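Local coordinates for protein cephalosporin acylase (Bacillus halodurans, PDB 2NLZ) that probably hydrolyses amide bonds as an N-terminal nucleophile enzyme of the gamma-glutamyltranspeptidase family, named a cephalosporin acylase although its function has not been established, at residues D[224-229]-D[239-244]; D[420-425]-D[442-447]; D[447-452]-D[469-474]. The protein carries 1 engineered substitution. One frame throughout, in Å; residues are numbered along the deposited sequence.

Contact 1 (D[224-229]-D[239-244]); sequences LADQIH and LTKEDL
Thr240, which meets the imidazole of His229, also holds Asp243 OD2: Thr240 N donates to that oxygen at 3.2 Å, on the anti side of the carboxylate, and Thr240 OG1 adds a weak bond to it. In return Asp243 N donates to Thr240 OG1 at 3.2 Å. This reciprocal pair is a capping box, with Thr240 as the N-cap of helix 241-245; Met93 N binds the other carboxylate oxygen, OD1. The capped end lies against helix 223-234, to which a short connection joins it within the gamma-glutamyltranspeptidase family region. His229 and Lys241 bury the most surface. The CG of His229 stands opposite the backbone N (chi1 169°), and the ring reaches across to the start of the second helix. Thr240 CA sits at the ring edge, 3.3 Å from His229 ND1, while Lys241 CG lies over one face, 4.0 Å from the His229 centroid and 29° off the normal, a CH-pi contact. With an alanine here instead of His229, the Lys241 chain would probably lose its ring support and be freer to swing. Farther out, Lys241 CE passes 3.3 Å from Asp226 OD2, but Lys241 NZ stays 4.2 Å from the same oxygen, too long for a salt bridge. On the buried side, Ile228 CG2 touches both Leu239 CD1 (3.7 Å) and Leu244 CD1 (3.9 Å), and Val119 packs on both leucines.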
loop_
_atom_site.group_PDB
_atom_site.type_symbol
_atom_site.label_atom_id
_atom_site.label_comp_id
_atom_site.label_asym_id
_atom_site.label_seq_id
_atom_site.Cartn_x
_atom_site.Cartn_y
_atom_site.Cartn_z
ATOM N N LEU D 224 27.159 42.656 22.878
ATOM C CA LEU D 224 25.898 42.207 22.304
ATOM C C LEU D 224 24.782 42.375 23.313
ATOM O O LEU D 224 23.688 42.812 22.966
ATOM C CB LEU D 224 25.986 40.754 21.857
ATOM C CG LEU D 224 26.868 40.472 20.646
ATOM C CD1 LEU D 224 27.066 38.964 20.499
ATOM C CD2 LEU D 224 26.303 41.114 19.369
ATOM N N ALA D 225 25.078 42.050 24.567
ATOM C CA ALA D 225 24.154 42.284 25.674
ATOM C C ALA D 225 23.632 43.713 25.686
ATOM O O ALA D 225 22.443 43.929 25.923
ATOM C CB ALA D 225 24.819 41.966 26.999
ATOM N N ASP D 226 24.524 44.674 25.431
ATOM C CA ASP D 226 24.165 46.091 25.360
ATOM C C ASP D 226 23.254 46.408 24.174
ATOM O O ASP D 226 22.324 47.207 24.302
ATOM C CB ASP D 226 25.417 46.968 25.301
ATOM C CG ASP D 226 26.202 46.954 26.594
ATOM O OD1 ASP D 226 27.394 47.299 26.554
ATOM O OD2 ASP D 226 25.641 46.602 27.651
ATOM N N GLN D 227 23.524 45.783 23.027
ATOM C CA GLN D 227 22.702 45.971 21.829
ATOM C C GLN D 227 21.318 45.373 21.994
ATOM O O GLN D 227 20.336 45.918 21.489
ATOM C CB GLN D 227 23.369 45.339 20.617
ATOM C CG GLN D 227 24.533 46.124 20.080
ATOM C CD GLN D 227 24.999 45.612 18.736
ATOM O OE1 GLN D 227 26.172 45.289 18.560
ATOM N NE2 GLN D 227 24.080 45.527 17.777
ATOM N N ILE D 228 21.257 44.241 22.690
ATOM C CA ILE D 228 20.005 43.561 22.991
ATOM C C ILE D 228 19.186 44.405 23.959
ATOM O O ILE D 228 18.003 44.638 23.727
ATOM C CB ILE D 228 20.247 42.147 23.586
ATOM C CG1 ILE D 228 20.829 41.208 22.535
ATOM C CG2 ILE D 228 18.957 41.546 24.104
ATOM C CD1 ILE D 228 21.456 39.969 23.126
ATOM N N HIS D 229 19.829 44.876 25.025
ATOM C CA HIS D 229 19.170 45.703 26.040
ATOM C C HIS D 229 18.598 46.991 25.453
ATOM O O HIS D 229 17.485 47.389 25.803
ATOM C CB HIS D 229 20.132 46.016 27.195
ATOM C CG HIS D 229 19.628 47.060 28.148
ATOM N ND1 HIS D 229 18.738 46.776 29.160
ATOM C CD2 HIS D 229 19.892 48.386 28.241
ATOM C CE1 HIS D 229 18.472 47.881 29.833
ATOM N NE2 HIS D 229 19.158 48.872 29.295
ATOM N N LEU D 239 13.229 42.768 28.985
ATOM C CA LEU D 239 14.564 42.198 28.961
ATOM C C LEU D 239 15.655 43.259 29.165
ATOM O O LEU D 239 15.761 44.211 28.392
ATOM C CB LEU D 239 14.759 41.484 27.627
ATOM C CG LEU D 239 15.509 40.152 27.585
ATOM C CD1 LEU D 239 16.848 40.284 26.907
ATOM C CD2 LEU D 239 15.669 39.586 28.968
ATOM N N THR D 240 16.463 43.094 30.211
ATOM C CA THR D 240 17.511 44.062 30.527
ATOM C C THR D 240 18.906 43.452 30.429
ATOM O O THR D 240 19.044 42.232 30.277
ATOM C CB THR D 240 17.337 44.654 31.942
ATOM O OG1 THR D 240 17.507 43.620 32.923
ATOM C CG2 THR D 240 15.963 45.305 32.105
ATOM N N LYS D 241 19.927 44.314 30.515
ATOM C CA LYS D 241 21.328 43.909 30.617
ATOM C C LYS D 241 21.493 42.924 31.753
ATOM O O LYS D 241 22.098 41.868 31.580
ATOM C CB LYS D 241 22.210 45.110 30.945
ATOM C CG LYS D 241 22.647 45.967 29.791
ATOM C CD LYS D 241 23.444 47.148 30.326
ATOM C CE LYS D 241 23.408 48.335 29.379
ATOM N NZ LYS D 241 23.915 49.576 30.033
ATOM N N GLU D 242 20.945 43.290 32.912
ATOM C CA GLU D 242 21.144 42.556 34.161
ATOM C C GLU D 242 20.468 41.191 34.168
ATOM O O GLU D 242 20.905 40.285 34.884
ATOM C CB GLU D 242 20.688 43.394 35.358
ATOM C CG GLU D 242 21.607 44.566 35.668
ATOM C CD GLU D 242 20.839 45.842 35.961
ATOM O OE1 GLU D 242 20.323 45.990 37.089
ATOM O OE2 GLU D 242 20.754 46.702 35.057
ATOM N N ASP D 243 19.408 41.052 33.374
ATOM C CA ASP D 243 18.749 39.764 33.179
ATOM C C ASP D 243 19.689 38.803 32.471
ATOM O O ASP D 243 19.845 37.655 32.883
ATOM C CB ASP D 243 17.471 39.937 32.366
ATOM C CG ASP D 243 16.304 40.404 33.207
ATOM O OD1 ASP D 243 16.160 39.906 34.344
ATOM O OD2 ASP D 243 15.529 41.260 32.723
ATOM N N LEU D 244 20.319 39.295 31.412
ATOM C CA LEU D 244 21.306 38.533 30.660
ATOM C C LEU D 244 22.565 38.289 31.489
ATOM O O LEU D 244 23.097 37.179 31.505
ATOM C CB LEU D 244 21.667 39.259 29.354
ATOM C CG LEU D 244 20.551 39.592 28.362
ATOM C CD1 LEU D 244 21.005 40.557 27.274
ATOM C CD2 LEU D 244 19.968 38.315 27.745
#

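Contact 2 (D[420-425]-D[442-447]); sequences TIIPGF and FMQPQG
Thr420 and Phe442 meet at about a right angle: the methyl of the threonine stands over the centre of the phenyl ring. Thr420 CG2 is 4.1 Å from the Phe442 centroid and 12° off the ring normal, a CH-pi contact by both measures. The threonine's first torsion (chi1 55°) divides its two branches between different tasks, sending CG2 to the ring while OG1 bonds to Arg397 NH1. Two residues on, Ile422 and Gln444 run past each other in opposite directions, and Ile422 CG1 lies 3.8 Å from Gln444 CB. The glutamine chain is extended beyond CG, which lays its amide end along the backbone of residues 420-422. From residue 424 the chain runs through the antiparallel strands 424-428 and 431-438 before entering helix 444-457, so the contact sets the first turn of that helix against the approach to strand 424-428. Such helix-on-sheet layering is consistent with the alpha-beta-beta-alpha architecture of the Ntn hydrolase clan. The outer branch of Ile422 takes the next place along the helix, its CD1 reaching Pro445 CG at 4.1 Å. Within the helical segment, Gln446 NE2 donates to Phe442 O at 3.2 Å with an N-H...O angle of 163°; the oxygen lies close to the amide plane of Gln446. Phe308 of helix 294-314 packs against Phe442, Pro445 and Gln446.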
loop_
_atom_site.group_PDB
_atom_site.type_symbol
_atom_site.label_atom_id
_atom_site.label_comp_id
_atom_site.label_asym_id
_atom_site.label_seq_id
_atom_site.Cartn_x
_atom_site.Cartn_y
_atom_site.Cartn_z
ATOM N N THR D 420 9.178 22.811 26.414
ATOM C CA THR D 420 8.762 21.700 25.543
ATOM C C THR D 420 9.911 20.893 24.945
ATOM O O THR D 420 9.769 19.701 24.671
ATOM C CB THR D 420 7.879 22.189 24.385
ATOM O OG1 THR D 420 8.567 23.220 23.654
ATOM C CG2 THR D 420 6.546 22.700 24.922
ATOM N N ILE D 421 11.023 21.580 24.714
ATOM C CA ILE D 421 12.266 21.006 24.258
ATOM C C ILE D 421 12.779 19.929 25.210
ATOM O O ILE D 421 13.059 20.200 26.383
ATOM C CB ILE D 421 13.299 22.107 24.221
ATOM C CG1 ILE D 421 13.180 22.932 22.962
ATOM C CG2 ILE D 421 14.707 21.572 24.268
ATOM C CD1 ILE D 421 14.280 23.963 22.974
ATOM N N ILE D 422 12.907 18.705 24.712
ATOM C CA ILE D 422 13.393 17.600 25.537
ATOM C C ILE D 422 14.356 16.644 24.809
ATOM O O ILE D 422 13.971 15.932 23.882
ATOM C CB ILE D 422 12.218 16.804 26.224
ATOM C CG1 ILE D 422 11.265 16.162 25.198
ATOM C CG2 ILE D 422 11.438 17.704 27.205
ATOM C CD1 ILE D 422 10.319 15.121 25.795
ATOM N N PRO D 423 15.627 16.638 25.231
ATOM C CA PRO D 423 16.578 15.695 24.672
ATOM C C PRO D 423 16.559 14.413 25.491
ATOM O O PRO D 423 16.512 14.451 26.729
ATOM C CB PRO D 423 17.914 16.408 24.854
ATOM C CG PRO D 423 17.728 17.278 26.080
ATOM C CD PRO D 423 16.233 17.506 26.259
ATOM N N GLY D 424 16.589 13.278 24.811
ATOM C CA GLY D 424 16.488 12.006 25.508
ATOM C C GLY D 424 17.768 11.215 25.422
ATOM O O GLY D 424 18.552 11.390 24.493
ATOM N N PHE D 425 17.973 10.340 26.401
ATOM C CA PHE D 425 19.071 9.385 26.340
ATOM C C PHE D 425 18.654 8.007 26.821
ATOM O O PHE D 425 17.900 7.881 27.782
ATOM C CB PHE D 425 20.262 9.871 27.160
ATOM C CG PHE D 425 21.592 9.388 26.640
ATOM C CD1 PHE D 425 22.346 10.193 25.794
ATOM C CD2 PHE D 425 22.092 8.136 26.996
ATOM C CE1 PHE D 425 23.573 9.758 25.311
ATOM C CE2 PHE D 425 23.318 7.694 26.516
ATOM C CZ PHE D 425 24.059 8.512 25.675
ATOM N N PHE D 442 4.510 20.029 21.676
ATOM C CA PHE D 442 3.817 19.116 22.598
ATOM C C PHE D 442 3.717 17.674 22.076
ATOM O O PHE D 442 3.229 16.781 22.773
ATOM C CB PHE D 442 2.437 19.663 22.965
ATOM C CG PHE D 442 2.485 20.877 23.854
ATOM C CD1 PHE D 442 2.343 22.158 23.321
ATOM C CD2 PHE D 442 2.669 20.740 25.225
ATOM C CE1 PHE D 442 2.376 23.287 24.146
ATOM C CE2 PHE D 442 2.708 21.862 26.054
ATOM C CZ PHE D 442 2.561 23.137 25.512
ATOM N N MET D 443 4.185 17.457 20.845
ATOM C CA MET D 443 4.379 16.110 20.308
ATOM C C MET D 443 5.532 15.396 21.040
ATOM O O MET D 443 5.556 14.159 21.143
ATOM C CB MET D 443 4.660 16.182 18.796
ATOM C CG MET D 443 5.341 14.947 18.174
ATOM S SD MET D 443 4.179 13.622 17.828
ATOM C CE MET D 443 5.278 12.257 17.453
ATOM N N GLN D 444 6.465 16.190 21.567
ATOM C CA GLN D 444 7.762 15.679 22.012
ATOM C C GLN D 444 7.736 14.457 22.930
ATOM O O GLN D 444 8.310 13.416 22.575
ATOM C CB GLN D 444 8.675 16.805 22.535
ATOM C CG GLN D 444 9.119 17.750 21.408
ATOM C CD GLN D 444 10.422 18.468 21.674
ATOM O OE1 GLN D 444 10.545 19.661 21.408
ATOM N NE2 GLN D 444 11.404 17.746 22.186
ATOM N N PRO D 445 7.035 14.546 24.076
ATOM C CA PRO D 445 7.004 13.365 24.937
ATOM C C PRO D 445 6.331 12.157 24.271
ATOM O O PRO D 445 6.763 11.013 24.481
ATOM C CB PRO D 445 6.191 13.835 26.143
ATOM C CG PRO D 445 6.247 15.327 26.095
ATOM C CD PRO D 445 6.271 15.661 24.654
ATOM N N GLN D 446 5.300 12.425 23.464
ATOM C CA GLN D 446 4.579 11.386 22.737
ATOM C C GLN D 446 5.494 10.683 21.746
ATOM O O GLN D 446 5.452 9.449 21.617
ATOM C CB GLN D 446 3.354 11.973 22.048
ATOM C CG GLN D 446 2.575 12.926 22.953
ATOM C CD GLN D 446 1.205 13.303 22.406
ATOM O OE1 GLN D 446 0.402 12.439 22.018
ATOM N NE2 GLN D 446 0.925 14.606 22.391
ATOM N N GLY D 447 6.342 11.468 21.081
ATOM C CA GLY D 447 7.375 10.933 20.189
ATOM C C GLY D 447 8.466 10.159 20.913
ATOM O O GLY D 447 8.992 9.171 20.396
#

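Contact 3 (D[447-452]-D[469-474]); sequences GHMQVM and PRWQWT
Gln450 grips the backbone of Trp471 by both ends of its amide. Trp471 N donates to Gln450 OE1 at 3.2 Å with an N-H...O angle of 161°, and Gln450 NE2 donates to Trp471 O at 2.9 Å with an angle of 152°. In both bonds the donor is tilted somewhat from the carbonyl plane. The same amide lies flat on the indole: the two planes are 9° apart, and NE2 stands 3.3 Å above the Trp471 ring, over its centre. Backbone and side chain of one residue thus clasp the amide together and fix its rotation. The indole folds back over the glutamine because Trp471 CG is set between its own backbone N and carbonyl carbon. Met449 arrives at the ring edge instead, its CE lying near the indole plane beside CZ2, and the CB of Arg470 packs 3.7 Å from Gln450 OE1.

In the next shell, Gln446 O, one turn earlier in the helix, accepts a further bond from Gln450 NE2, so this buried nitrogen serves two carbonyls. Gln300 OE1 of helix 294-314 takes the indole NE1, and Arg470 forms a salt bridge with Glu529. On the strand itself, Gln472 makes its backbone bonds with Gln480 of strand 478-481. Strand 471-473 is an outermost strand of its small mixed sheet, and the glutamine of helix 444-457 supplies the paired donor and acceptor that a neighbouring strand's backbone would offer: a helix side chain bonded to a sheet edge.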
loop_
_atom_site.group_PDB
_atom_site.type_symbol
_atom_site.label_atom_id
_atom_site.label_comp_id
_atom_site.label_asym_id
_atom_site.label_seq_id
_atom_site.Cartn_x
_atom_site.Cartn_y
_atom_site.Cartn_z
ATOM N N GLY D 447 6.342 11.468 21.081
ATOM C CA GLY D 447 7.375 10.933 20.189
ATOM C C GLY D 447 8.466 10.159 20.913
ATOM O O GLY D 447 8.992 9.171 20.396
ATOM N N HIS D 448 8.801 10.617 22.113
ATOM C CA HIS D 448 9.722 9.902 22.986
ATOM C C HIS D 448 9.124 8.552 23.408
ATOM O O HIS D 448 9.821 7.534 23.423
ATOM C CB HIS D 448 10.046 10.740 24.223
ATOM C CG HIS D 448 11.098 11.780 23.996
ATOM N ND1 HIS D 448 12.017 12.125 24.960
ATOM C CD2 HIS D 448 11.385 12.544 22.914
ATOM C CE1 HIS D 448 12.822 13.060 24.487
ATOM N NE2 HIS D 448 12.455 13.339 23.250
ATOM N N MET D 449 7.836 8.535 23.739
ATOM C CA MET D 449 7.206 7.283 24.140
ATOM C C MET D 449 7.179 6.311 22.976
ATOM O O MET D 449 7.417 5.114 23.160
ATOM C CB MET D 449 5.785 7.491 24.672
ATOM C CG MET D 449 5.281 6.284 25.461
ATOM S SD MET D 449 3.553 6.245 26.028
ATOM C CE MET D 449 2.739 6.554 24.497
ATOM N N GLN D 450 6.907 6.832 21.778
ATOM C CA GLN D 450 6.813 5.970 20.604
ATOM C C GLN D 450 8.160 5.368 20.215
ATOM O O GLN D 450 8.239 4.148 20.085
ATOM C CB GLN D 450 6.088 6.649 19.439
ATOM C CG GLN D 450 4.585 6.781 19.697
ATOM C CD GLN D 450 3.896 7.780 18.773
ATOM O OE1 GLN D 450 3.627 7.480 17.611
ATOM N NE2 GLN D 450 3.579 8.957 19.294
ATOM N N VAL D 451 9.219 6.183 20.100
ATOM C CA VAL D 451 10.534 5.622 19.737
ATOM C C VAL D 451 11.053 4.660 20.803
ATOM O O VAL D 451 11.697 3.663 20.468
ATOM C CB VAL D 451 11.645 6.672 19.374
ATOM C CG1 VAL D 451 11.176 7.639 18.307
ATOM C CG2 VAL D 451 12.125 7.417 20.591
ATOM N N MET D 452 10.752 4.941 22.074
ATOM C CA MET D 452 11.201 4.062 23.160
ATOM C C MET D 452 10.531 2.696 23.095
ATOM O O MET D 452 11.188 1.659 23.247
ATOM C CB MET D 452 11.033 4.707 24.548
ATOM C CG MET D 452 12.138 5.718 24.931
ATOM S SD MET D 452 13.816 5.057 24.796
ATOM C CE MET D 452 14.307 5.476 23.119
ATOM N N PRO D 469 4.753 4.861 11.483
ATOM C CA PRO D 469 3.649 5.827 11.511
ATOM C C PRO D 469 3.385 6.310 12.923
ATOM O O PRO D 469 3.589 5.556 13.878
ATOM C CB PRO D 469 2.455 5.021 10.997
ATOM C CG PRO D 469 2.849 3.573 11.183
ATOM C CD PRO D 469 4.323 3.552 10.958
ATOM N N ARG D 470 2.944 7.556 13.049
ATOM C CA ARG D 470 2.861 8.192 14.353
ATOM C C ARG D 470 1.479 8.681 14.703
ATOM O O ARG D 470 0.712 9.089 13.842
ATOM C CB ARG D 470 3.857 9.346 14.455
ATOM C CG ARG D 470 5.313 8.892 14.535
ATOM C CD ARG D 470 6.259 10.060 14.379
ATOM N NE ARG D 470 7.613 9.634 14.050
ATOM C CZ ARG D 470 8.540 10.424 13.507
ATOM N NH1 ARG D 470 8.255 11.693 13.228
ATOM N NH2 ARG D 470 9.757 9.942 13.236
ATOM N N TRP D 471 1.170 8.628 15.990
ATOM C CA TRP D 471 -0.032 9.232 16.520
ATOM C C TRP D 471 0.361 10.368 17.452
ATOM O O TRP D 471 1.489 10.392 17.960
ATOM C CB TRP D 471 -0.846 8.193 17.290
ATOM C CG TRP D 471 -0.046 7.514 18.345
ATOM C CD1 TRP D 471 0.625 6.326 18.231
ATOM C CD2 TRP D 471 0.190 7.986 19.678
ATOM N NE1 TRP D 471 1.261 6.034 19.411
ATOM C CE2 TRP D 471 1.011 7.039 20.312
ATOM C CE3 TRP D 471 -0.213 9.118 20.391
ATOM C CZ2 TRP D 471 1.438 7.191 21.625
ATOM C CZ3 TRP D 471 0.220 9.271 21.700
ATOM C CH2 TRP D 471 1.033 8.315 22.302
ATOM N N GLN D 472 -0.563 11.304 17.671
ATOM C CA GLN D 472 -0.407 12.291 18.737
ATOM C C GLN D 472 -1.724 12.797 19.303
ATOM O O GLN D 472 -2.629 13.156 18.558
ATOM C CB GLN D 472 0.498 13.455 18.327
ATOM C CG GLN D 472 -0.071 14.456 17.355
ATOM C CD GLN D 472 0.789 15.698 17.290
ATOM O OE1 GLN D 472 1.154 16.270 18.322
ATOM N NE2 GLN D 472 1.134 16.115 16.079
ATOM N N TRP D 473 -1.814 12.808 20.632
ATOM C CA TRP D 473 -2.986 13.317 21.345
ATOM C C TRP D 473 -2.941 14.844 21.456
ATOM O O TRP D 473 -1.888 15.412 21.726
ATOM C CB TRP D 473 -3.048 12.688 22.739
ATOM C CG TRP D 473 -3.936 13.396 23.685
ATOM C CD1 TRP D 473 -5.277 13.250 23.804
ATOM C CD2 TRP D 473 -3.548 14.370 24.649
ATOM N NE1 TRP D 473 -5.759 14.068 24.789
ATOM C CE2 TRP D 473 -4.714 14.772 25.323
ATOM C CE3 TRP D 473 -2.328 14.947 25.004
ATOM C CZ2 TRP D 473 -4.699 15.726 26.338
ATOM C CZ3 TRP D 473 -2.314 15.894 26.015
ATOM C CH2 TRP D 473 -3.493 16.274 26.669
ATOM N N THR D 474 -4.085 15.500 21.260
ATOM C CA THR D 474 -4.170 16.963 21.392
ATOM C C THR D 474 -5.069 17.451 22.539
ATOM O O THR D 474 -4.569 18.025 23.507
ATOM C CB THR D 474 -4.628 17.655 20.079
ATOM O OG1 THR D 474 -5.924 17.167 19.695
ATOM C CG2 THR D 474 -3.624 17.423 18.955
#

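In the fold
Going from the N terminus, contact 1 comes first and closes a short, partly helical loop between helices 223-234 and 241-245, toward the periphery of the chain. Contact 2 follows near its centre, closing a loop that holds strands 424-428 and 431-438. Contact 3 then closes a largely helical loop that runs through helix 462-467 to strand 471-473. All three are in series; none encloses or crosses another. Contacts 2 and 3 share Gly447 and helix 444-457, and a probable hydrogen bond of 2.6 Å from Trp473 N to Gln446 OE1 joins them. Contact 1 lies apart, its centre about 30 Å from that of contact 2 and about 39 Å from that of contact 3.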